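PDB 2I9D: chloramphenicol acetyltransferase from Bacteroides thetaiotaomicron, which probably transfers an acetyl group from acetyl-CoA to a hydroxyl of chloramphenicol. Local coordinates for residues M4-W13 / Y72-Y83. Residues are numbered along the deposited sequence; the frame is centred on the assembly and turned at random.
Sequences MKQIIDIENW and YRIDPDGRVVLY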
HETATM    1  N   MSE A   4     -22.156  21.957   6.833  1.00 60.28           N
HETATM    2  CA  MSE A   4     -22.864  22.553   5.651  1.00 60.97           C
HETATM    3  C   MSE A   4     -22.572  21.808   4.340  1.00 58.82           C
HETATM    4  O   MSE A   4     -21.421  21.729   3.904  1.00 58.20           O
HETATM    5  CB  MSE A   4     -22.549  24.045   5.514  1.00 62.45           C
HETATM    6  CG  MSE A   4     -23.405  24.958   6.398  1.00 70.77           C
HETATM    7 SE   MSE A   4     -25.335  25.003   5.882  1.00 91.77          SE
HETATM    8  CE  MSE A   4     -26.098  23.554   7.005  1.00 85.33           C
ATOM      9  N   LYS A   5     -23.634  21.291   3.720  1.00 56.68           N
ATOM     10  CA  LYS A   5     -23.528  20.272   2.686  1.00 54.91           C
ATOM     11  C   LYS A   5     -24.811  20.161   1.841  1.00 54.38           C
ATOM     12  O   LYS A   5     -25.869  20.653   2.248  1.00 53.81           O
ATOM     13  CB  LYS A   5     -23.250  18.929   3.366  1.00 54.61           C
ATOM     14  CG  LYS A   5     -24.357  18.533   4.333  1.00 53.73           C
ATOM     15  CD  LYS A   5     -23.969  17.463   5.317  1.00 51.01           C
ATOM     16  CE  LYS A   5     -25.151  17.188   6.230  1.00 50.53           C
ATOM     17  NZ  LYS A   5     -24.886  16.110   7.199  1.00 48.21           N
ATOM     18  N   GLN A   6     -24.713  19.503   0.684  1.00 53.29           N
ATOM     19  CA  GLN A   6     -25.875  19.207  -0.162  1.00 53.04           C
ATOM     20  C   GLN A   6     -26.094  17.706  -0.265  1.00 52.25           C
ATOM     21  O   GLN A   6     -25.161  16.957  -0.542  1.00 52.32           O
ATOM     22  CB  GLN A   6     -25.690  19.726  -1.589  1.00 52.91           C
ATOM     23  CG  GLN A   6     -25.101  21.128  -1.744  1.00 54.66           C
ATOM     24  CD  GLN A   6     -24.561  21.377  -3.163  1.00 54.66           C
ATOM     25  OE1 GLN A   6     -23.614  22.155  -3.358  1.00 55.61           O
ATOM     26  NE2 GLN A   6     -25.157  20.707  -4.154  1.00 55.57           N
ATOM     27  N   ILE A   7     -27.328  17.263  -0.063  1.00 51.56           N
ATOM     28  CA  ILE A   7     -27.703  15.903  -0.428  1.00 50.76           C
ATOM     29  C   ILE A   7     -27.659  15.854  -1.958  1.00 50.70           C
ATOM     30  O   ILE A   7     -28.215  16.720  -2.634  1.00 50.89           O
ATOM     31  CB  ILE A   7     -29.092  15.502   0.161  1.00 50.56           C
ATOM     32  CG1 ILE A   7     -29.030  15.383   1.685  1.00 50.35           C
ATOM     33  CG2 ILE A   7     -29.546  14.149  -0.348  1.00 49.33           C
ATOM     34  CD1 ILE A   7     -28.663  16.638   2.434  1.00 51.35           C
ATOM     35  N   ILE A   8     -26.942  14.878  -2.503  1.00 50.48           N
ATOM     36  CA  ILE A   8     -26.765  14.795  -3.948  1.00 49.96           C
ATOM     37  C   ILE A   8     -27.899  14.008  -4.573  1.00 50.28           C
ATOM     38  O   ILE A   8     -28.223  12.916  -4.109  1.00 49.66           O
ATOM     39  CB  ILE A   8     -25.356  14.226  -4.330  1.00 49.83           C
ATOM     40  CG1 ILE A   8     -24.348  15.372  -4.377  1.00 48.87           C
ATOM     41  CG2 ILE A   8     -25.361  13.486  -5.671  1.00 48.23           C
ATOM     42  CD1 ILE A   8     -23.161  15.044  -3.635  1.00 48.82           C
ATOM     43  N   ASP A   9     -28.504  14.593  -5.609  1.00 50.81           N
ATOM     44  CA  ASP A   9     -29.464  13.886  -6.438  1.00 51.48           C
ATOM     45  C   ASP A   9     -28.727  12.856  -7.291  1.00 51.59           C
ATOM     46  O   ASP A   9     -28.107  13.187  -8.305  1.00 51.61           O
ATOM     47  CB  ASP A   9     -30.267  14.876  -7.304  1.00 51.86           C
ATOM     48  CG  ASP A   9     -31.277  14.181  -8.249  1.00 52.16           C
ATOM     49  OD1 ASP A   9     -31.682  12.999  -8.036  1.00 48.95           O
ATOM     50  OD2 ASP A   9     -31.663  14.859  -9.228  1.00 53.58           O
ATOM     51  N   ILE A  10     -28.806  11.604  -6.857  1.00 52.20           N
ATOM     52  CA  ILE A  10     -28.116  10.490  -7.500  1.00 53.16           C
ATOM     53  C   ILE A  10     -28.480  10.304  -8.982  1.00 53.99           C
ATOM     54  O   ILE A  10     -27.631   9.869  -9.773  1.00 53.99           O
ATOM     55  CB  ILE A  10     -28.343   9.169  -6.712  1.00 53.12           C
ATOM     56  CG1 ILE A  10     -27.797   9.286  -5.274  1.00 54.20           C
ATOM     57  CG2 ILE A  10     -27.725   7.955  -7.429  1.00 52.85           C
ATOM     58  CD1 ILE A  10     -26.281   9.598  -5.165  1.00 54.51           C
ATOM     59  N   GLU A  11     -29.721  10.638  -9.358  1.00 54.61           N
ATOM     60  CA  GLU A  11     -30.191  10.410 -10.731  1.00 55.24           C
ATOM     61  C   GLU A  11     -29.480  11.311 -11.723  1.00 54.65           C
ATOM     62  O   GLU A  11     -29.033  10.860 -12.768  1.00 55.11           O
ATOM     63  CB  GLU A  11     -31.705  10.563 -10.838  1.00 55.89           C
ATOM     64  CG  GLU A  11     -32.355   9.339 -11.489  1.00 58.23           C
ATOM     65  CD  GLU A  11     -31.915   8.028 -10.825  1.00 60.14           C
ATOM     66  OE1 GLU A  11     -31.405   7.138 -11.554  1.00 61.00           O
ATOM     67  OE2 GLU A  11     -32.061   7.900  -9.580  1.00 59.81           O
ATOM     68  N   ASN A  12     -29.365  12.584 -11.377  1.00 54.12           N
ATOM     69  CA  ASN A  12     -28.377  13.453 -11.995  1.00 53.41           C
ATOM     70  C   ASN A  12     -27.009  13.083 -11.377  1.00 53.07           C
ATOM     71  O   ASN A  12     -26.822  11.915 -11.014  1.00 54.18           O
ATOM     72  CB  ASN A  12     -28.837  14.893 -11.838  1.00 53.37           C
ATOM     73  CG  ASN A  12     -30.251  15.097 -12.425  1.00 54.36           C
ATOM     74  OD1 ASN A  12     -30.502  14.791 -13.593  1.00 54.96           O
ATOM     75  ND2 ASN A  12     -31.179  15.557 -11.600  1.00 54.65           N
ATOM     76  N   TRP A  13     -26.043  13.982 -11.241  1.00 51.31           N
ATOM     77  CA  TRP A  13     -24.693  13.535 -10.758  1.00 49.68           C
ATOM     78  C   TRP A  13     -23.979  12.625 -11.761  1.00 48.48           C
ATOM     79  O   TRP A  13     -24.405  11.497 -12.046  1.00 46.87           O
ATOM     80  CB  TRP A  13     -24.717  12.864  -9.359  1.00 49.21           C
ATOM     81  CG  TRP A  13     -23.309  12.675  -8.714  1.00 49.84           C
ATOM     82  CD1 TRP A  13     -22.247  13.541  -8.796  1.00 48.41           C
ATOM     83  CD2 TRP A  13     -22.859  11.581  -7.884  1.00 47.96           C
ATOM     84  NE1 TRP A  13     -21.176  13.049  -8.096  1.00 48.56           N
ATOM     85  CE2 TRP A  13     -21.517  11.851  -7.526  1.00 48.30           C
ATOM     86  CE3 TRP A  13     -23.453  10.397  -7.423  1.00 48.35           C
ATOM     87  CZ2 TRP A  13     -20.756  10.982  -6.717  1.00 47.85           C
ATOM     88  CZ3 TRP A  13     -22.696   9.532  -6.616  1.00 48.67           C
ATOM     89  CH2 TRP A  13     -21.361   9.834  -6.274  1.00 47.68           C
ATOM     90  N   TYR A  72     -16.892  14.704  -1.328  1.00 28.05           N
ATOM     91  CA  TYR A  72     -18.009  13.776  -1.325  1.00 28.35           C
ATOM     92  C   TYR A  72     -17.830  12.765  -0.207  1.00 28.37           C
ATOM     93  O   TYR A  72     -16.714  12.234  -0.021  1.00 28.16           O
ATOM     94  CB  TYR A  72     -18.103  13.033  -2.661  1.00 29.00           C
ATOM     95  CG  TYR A  72     -18.728  13.854  -3.775  1.00 32.34           C
ATOM     96  CD1 TYR A  72     -20.008  13.567  -4.246  1.00 31.57           C
ATOM     97  CD2 TYR A  72     -18.029  14.944  -4.346  1.00 33.53           C
ATOM     98  CE1 TYR A  72     -20.569  14.335  -5.262  1.00 33.72           C
ATOM     99  CE2 TYR A  72     -18.583  15.714  -5.345  1.00 34.34           C
ATOM    100  CZ  TYR A  72     -19.853  15.410  -5.804  1.00 33.59           C
ATOM    101  OH  TYR A  72     -20.387  16.182  -6.820  1.00 33.90           O
ATOM    102  N   ARG A  73     -18.924  12.508   0.523  1.00 27.76           N
ATOM    103  CA  ARG A  73     -18.960  11.575   1.639  1.00 26.91           C
ATOM    104  C   ARG A  73     -20.230  10.727   1.620  1.00 27.38           C
ATOM    105  O   ARG A  73     -21.243  11.107   1.012  1.00 27.82           O
ATOM    106  CB  ARG A  73     -18.872  12.320   2.981  1.00 26.70           C
ATOM    107  CG  ARG A  73     -17.663  13.210   3.146  1.00 24.84           C
ATOM    108  CD  ARG A  73     -16.345  12.424   3.403  1.00 22.81           C
ATOM    109  NE  ARG A  73     -15.207  13.346   3.545  1.00 22.74           N
ATOM    110  CZ  ARG A  73     -14.459  13.823   2.543  1.00 22.61           C
ATOM    111  NH1 ARG A  73     -14.685  13.475   1.288  1.00 22.77           N
ATOM    112  NH2 ARG A  73     -13.446  14.631   2.796  1.00 20.75           N
ATOM    113  N   ILE A  74     -20.161   9.555   2.238  1.00 27.15           N
ATOM    114  CA  ILE A  74     -21.345   8.773   2.509  1.00 27.98           C
ATOM    115  C   ILE A  74     -21.667   9.165   3.943  1.00 29.67           C
ATOM    116  O   ILE A  74     -20.898   8.833   4.872  1.00 30.40           O
ATOM    117  CB  ILE A  74     -21.107   7.243   2.413  1.00 27.89           C
ATOM    118  CG1 ILE A  74     -20.598   6.833   1.018  1.00 27.38           C
ATOM    119  CG2 ILE A  74     -22.393   6.477   2.809  1.00 27.71           C
ATOM    120  CD1 ILE A  74     -20.443   5.310   0.796  1.00 26.18           C
ATOM    121  N   ASP A  75     -22.765   9.901   4.127  1.00 30.88           N
ATOM    122  CA  ASP A  75     -23.164  10.372   5.459  1.00 32.54           C
ATOM    123  C   ASP A  75     -23.643   9.232   6.384  1.00 32.90           C
ATOM    124  O   ASP A  75     -23.860   8.112   5.918  1.00 32.92           O
ATOM    125  CB  ASP A  75     -24.198  11.494   5.332  1.00 32.50           C
ATOM    126  CG  ASP A  75     -23.627  12.876   5.679  1.00 36.07           C
ATOM    127  OD1 ASP A  75     -22.406  13.013   6.003  1.00 37.30           O
ATOM    128  OD2 ASP A  75     -24.430  13.852   5.636  1.00 41.40           O
ATOM    129  N   PRO A  76     -23.763   9.501   7.708  1.00 33.83           N
ATOM    130  CA  PRO A  76     -24.189   8.454   8.658  1.00 34.85           C
ATOM    131  C   PRO A  76     -25.442   7.687   8.231  1.00 35.91           C
ATOM    132  O   PRO A  76     -25.534   6.494   8.451  1.00 35.98           O
ATOM    133  CB  PRO A  76     -24.440   9.227   9.958  1.00 34.75           C
ATOM    134  CG  PRO A  76     -23.612  10.454   9.843  1.00 33.48           C
ATOM    135  CD  PRO A  76     -23.442  10.773   8.393  1.00 33.53           C
ATOM    136  N   ASP A  77     -26.379   8.378   7.601  1.00 37.74           N
ATOM    137  CA  ASP A  77     -27.632   7.774   7.122  1.00 39.06           C
ATOM    138  C   ASP A  77     -27.479   7.037   5.786  1.00 38.70           C
ATOM    139  O   ASP A  77     -28.467   6.560   5.218  1.00 39.49           O
ATOM    140  CB  ASP A  77     -28.717   8.860   7.014  1.00 39.83           C
ATOM    141  CG  ASP A  77     -28.320  10.002   6.082  1.00 42.88           C
ATOM    142  OD1 ASP A  77     -27.144  10.066   5.623  1.00 44.68           O
ATOM    143  OD2 ASP A  77     -29.196  10.859   5.806  1.00 46.48           O
ATOM    144  N   GLY A  78     -26.245   6.935   5.291  1.00 38.33           N
ATOM    145  CA  GLY A  78     -25.964   6.226   4.044  1.00 37.55           C
ATOM    146  C   GLY A  78     -26.188   7.034   2.769  1.00 37.08           C
ATOM    147  O   GLY A  78     -26.081   6.496   1.681  1.00 36.94           O
ATOM    148  N   ARG A  79     -26.489   8.321   2.892  1.00 36.64           N
ATOM    149  CA  ARG A  79     -26.705   9.171   1.712  1.00 37.50           C
ATOM    150  C   ARG A  79     -25.418   9.839   1.231  1.00 36.42           C
ATOM    151  O   ARG A  79     -24.631  10.341   2.040  1.00 35.87           O
ATOM    152  CB  ARG A  79     -27.780  10.244   1.973  1.00 36.61           C
ATOM    153  CG  ARG A  79     -29.187   9.655   2.190  1.00 39.91           C
ATOM    154  CD  ARG A  79     -30.257  10.720   2.420  1.00 40.09           C
ATOM    155  NE  ARG A  79     -29.917  11.638   3.513  1.00 46.91           N
ATOM    156  CZ  ARG A  79     -30.473  12.840   3.690  1.00 49.33           C
ATOM    157  NH1 ARG A  79     -31.388  13.295   2.834  1.00 51.02           N
ATOM    158  NH2 ARG A  79     -30.100  13.603   4.711  1.00 49.85           N
ATOM    159  N   VAL A  80     -25.237   9.863  -0.088  1.00 35.66           N
ATOM    160  CA  VAL A  80     -24.158  10.614  -0.695  1.00 35.11           C
ATOM    161  C   VAL A  80     -24.400  12.102  -0.514  1.00 35.81           C
ATOM    162  O   VAL A  80     -25.464  12.616  -0.870  1.00 36.84           O
ATOM    163  CB  VAL A  80     -23.957  10.249  -2.179  1.00 34.99           C
ATOM    164  CG1 VAL A  80     -22.860  11.114  -2.831  1.00 33.39           C
ATOM    165  CG2 VAL A  80     -23.649   8.764  -2.305  1.00 33.58           C
ATOM    166  N   VAL A  81     -23.401  12.778   0.059  1.00 35.98           N
ATOM    167  CA  VAL A  81     -23.427  14.205   0.312  1.00 36.06           C
ATOM    168  C   VAL A  81     -22.149  14.878  -0.180  1.00 36.11           C
ATOM    169  O   VAL A  81     -21.107  14.246  -0.309  1.00 36.40           O
ATOM    170  CB  VAL A  81     -23.611  14.509   1.823  1.00 36.20           C
ATOM    171  CG1 VAL A  81     -24.952  13.976   2.315  1.00 36.47           C
ATOM    172  CG2 VAL A  81     -22.471  13.910   2.635  1.00 36.48           C
ATOM    173  N   LEU A  82     -22.236  16.172  -0.438  1.00 36.14           N
ATOM    174  CA  LEU A  82     -21.082  16.958  -0.819  1.00 36.57           C
ATOM    175  C   LEU A  82     -20.982  18.093   0.195  1.00 35.93           C
ATOM    176  O   LEU A  82     -21.900  18.880   0.291  1.00 36.75           O
ATOM    177  CB  LEU A  82     -21.249  17.481  -2.265  1.00 35.71           C
ATOM    178  CG  LEU A  82     -20.338  18.626  -2.751  1.00 38.19           C
ATOM    179  CD1 LEU A  82     -18.886  18.189  -2.868  1.00 38.50           C
ATOM    180  CD2 LEU A  82     -20.810  19.248  -4.086  1.00 37.66           C
ATOM    181  N   TYR A  83     -19.893  18.156   0.959  1.00 35.70           N
ATOM    182  CA  TYR A  83     -19.668  19.226   1.950  1.00 35.48           C
ATOM    183  C   TYR A  83     -19.143  20.513   1.294  1.00 36.66           C
ATOM    184  O   TYR A  83     -18.329  20.448   0.381  1.00 37.14           O
ATOM    185  CB  TYR A  83     -18.706  18.759   3.069  1.00 33.92           C
ATOM    186  CG  TYR A  83     -19.342  17.825   4.087  1.00 32.95           C
ATOM    187  CD1 TYR A  83     -19.848  18.305   5.307  1.00 32.71           C
ATOM    188  CD2 TYR A  83     -19.466  16.468   3.821  1.00 30.78           C
ATOM    189  CE1 TYR A  83     -20.452  17.409   6.250  1.00 31.84           C
ATOM    190  CE2 TYR A  83     -20.064  15.592   4.732  1.00 29.88           C
ATOM    191  CZ  TYR A  83     -20.556  16.056   5.937  1.00 30.53           C
ATOM    192  OH  TYR A  83     -21.151  15.147   6.804  1.00 29.93           O
TER
HETATM  193  O   HOH W   1     -22.784  16.957   8.599  1.00 36.16           O
HETATM  194  O   HOH W   2     -27.747  11.416  -1.764  1.00 38.09           O
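The K5 chain runs alongside the Y83 side chain, with K5 CB over one face of the phenol ring, toward its rim, and CD 3.6 Å from Y83 CE1. K5 starts with CG wedged between its backbone N and carbonyl carbon (chi1 60°), then runs fully extended, which carries NZ down the ring to a salt bridge with D75, 2.8 Å from OD2 on its syn side. The other carboxylate oxygen, D75 OD1, takes the Y83 hydroxyl through its syn lone pair, and a water accepting from K5 NZ and donating to Y83 OH closes the circuit. Next along this face, I7 lays CG1 over the R79 guanidinium, 3.5 Å from CZ, while D77 pairs with R79 NE. Strand 5-7 pairs with 80-83, the central strand of a three-stranded antiparallel sheet completed by 72-74 and separate from the chain's six-stranded mixed sheet; the D75-G78 type I turn carries these acids. Q6 and L82 exchange both N-H...O=C bonds (Q6 N to L82 O 2.9 Å), and I8 N continues the pairing to V80 O at 3.2 Å. On the opposite face, I8 turns CD1, its modelled position doubtful, toward L82 CB, and I10 CD1 meets V80 CB. The W13 five-membered ring and the Y72 ring are 11° from parallel but displaced, centroids 5.0 Å apart, while V80 CG1 lies over a W13 face near CH2. With an alanine at W13, the Y72 ring would probably lose its flat neighbour and V80 CG1 the indole it packs on. F19 of helix 16-22 also touches V80.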